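Local coordinates for protein hepatocyte growth factor-regulated tyrosine kinase substrate (Drosophila melanogaster, PDB 1DVP) that helps endosomal membranes invaginate into multivesicular bodies, binds ubiquitin, and dampens receptor tyrosine kinase signalling by promoting degradation of active receptors, at residues Arg3-Phe6 against Cys7-Glu11. Residues are numbered along the deposited sequence; the frame is centred on the assembly and turned at random.
Sequences RSSF and CKNLE
Ser4 caps the N-terminus of helix 5-14 by reaching forward to Cys7: its OG accepts the backbone N-H of Cys7 at 3.2 Å, a fairly straight bond with an angle of 164° at the hydrogen. With chi1 at 81°, OG sits between the backbone N and the carbonyl carbon of Ser4, within reach of the Cys7 amide, and it also lies 3.7 Å from Cys7 SG. The carbonyl of the same serine begins the helical ladder, its O accepting from Lys8 N at 3.3 Å. Replacing Ser4 with an alanine would probably leave the Cys7 amide without its side-chain acceptor and let the first turn fray.

Ser5 continues the ladder through its O, which takes Asn9 N at 3.0 Å. Its OG and the Asn9 ND2 amide, 3.5 Å apart, both turn to the carboxylate of Glu32 on helix 23-34, each bonding a different oxygen of it.

Phe6 O accepts from Leu10 N at 2.9 Å, while the side chains of Phe6 and Leu10 run alongside each other, ring CZ 4.0 Å from methyl CD2. At another part of the ring's rim, on the same side of its plane, Cys7 SG makes an oblique sulfur-aromatic contact, with SG 4.0 Å from Phe6 CD2. Ala43 and Ala46 of helix 40-51 and Ile29 of helix 23-34 pack against the ring.

The start of this VHS-domain helix thus meets helix 40-51 through apolar side chains and helix 23-34 through both apolar contacts and the hydrogen bonds of Ser5 OG and Asn9 ND2 to the Glu32 carboxylate.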
# COMPACT_ATOMS: atom_id res chain seq x y z
N ARG A 3 0.91 38.43 7.25
CA ARG A 3 2.32 38.61 6.96
C ARG A 3 2.99 37.26 6.81
O ARG A 3 3.32 36.87 5.69
CB ARG A 3 3.00 39.45 8.03
CG ARG A 3 3.52 40.78 7.48
CD ARG A 3 4.74 40.58 6.55
NE ARG A 3 4.60 41.29 5.28
CZ ARG A 3 5.55 41.40 4.35
NH1 ARG A 3 6.74 40.83 4.54
NH2 ARG A 3 5.32 42.07 3.23
N SER A 4 3.17 36.54 7.92
CA SER A 4 3.80 35.24 7.84
C SER A 4 2.81 34.18 7.38
O SER A 4 1.63 34.20 7.74
CB SER A 4 4.40 34.82 9.18
OG SER A 4 3.42 34.29 10.05
N SER A 5 3.31 33.28 6.55
CA SER A 5 2.54 32.17 6.01
C SER A 5 1.88 31.42 7.17
O SER A 5 0.72 31.05 7.10
CB SER A 5 3.48 31.24 5.21
OG SER A 5 2.82 30.06 4.82
N PHE A 6 2.62 31.21 8.25
CA PHE A 6 2.09 30.56 9.43
C PHE A 6 0.77 31.22 9.91
O PHE A 6 -0.23 30.54 10.11
CB PHE A 6 3.12 30.58 10.56
CG PHE A 6 2.54 30.25 11.91
CD1 PHE A 6 2.16 28.95 12.22
CD2 PHE A 6 2.34 31.25 12.86
CE1 PHE A 6 1.58 28.66 13.45
CE2 PHE A 6 1.76 30.97 14.10
CZ PHE A 6 1.37 29.67 14.40
N CYS A 7 0.78 32.55 10.08
CA CYS A 7 -0.40 33.24 10.55
C CYS A 7 -1.59 33.06 9.60
O CYS A 7 -2.72 32.91 10.04
CB CYS A 7 -0.09 34.72 10.84
SG CYS A 7 0.68 34.92 12.50
N LYS A 8 -1.35 33.03 8.30
CA LYS A 8 -2.46 32.84 7.38
C LYS A 8 -3.01 31.41 7.53
O LYS A 8 -4.21 31.18 7.41
CB LYS A 8 -2.01 33.09 5.93
CG LYS A 8 -3.04 32.64 4.87
CD LYS A 8 -3.75 33.84 4.19
CE LYS A 8 -4.99 33.41 3.42
NZ LYS A 8 -4.71 32.23 2.55
N ASN A 9 -2.13 30.45 7.78
CA ASN A 9 -2.59 29.08 7.94
C ASN A 9 -3.36 28.95 9.26
O ASN A 9 -4.34 28.25 9.32
CB ASN A 9 -1.40 28.09 7.88
CG ASN A 9 -0.72 28.03 6.50
OD1 ASN A 9 -1.38 28.04 5.46
ND2 ASN A 9 0.61 27.94 6.50
N LEU A 10 -2.93 29.64 10.31
CA LEU A 10 -3.64 29.55 11.59
C LEU A 10 -5.03 30.22 11.46
O LEU A 10 -6.04 29.70 11.96
CB LEU A 10 -2.82 30.19 12.72
CG LEU A 10 -3.30 30.05 14.16
CD1 LEU A 10 -3.30 28.55 14.65
CD2 LEU A 10 -2.39 30.89 15.05
N GLU A 11 -5.08 31.37 10.79
CA GLU A 11 -6.37 32.04 10.55
C GLU A 11 -7.29 31.03 9.86
O GLU A 11 -8.40 30.78 10.30
CB GLU A 11 -6.21 33.25 9.64
CG GLU A 11 -5.60 34.44 10.28
CD GLU A 11 -6.52 35.14 11.26
OE1 GLU A 11 -6.06 36.13 11.88
OE2 GLU A 11 -7.68 34.71 11.42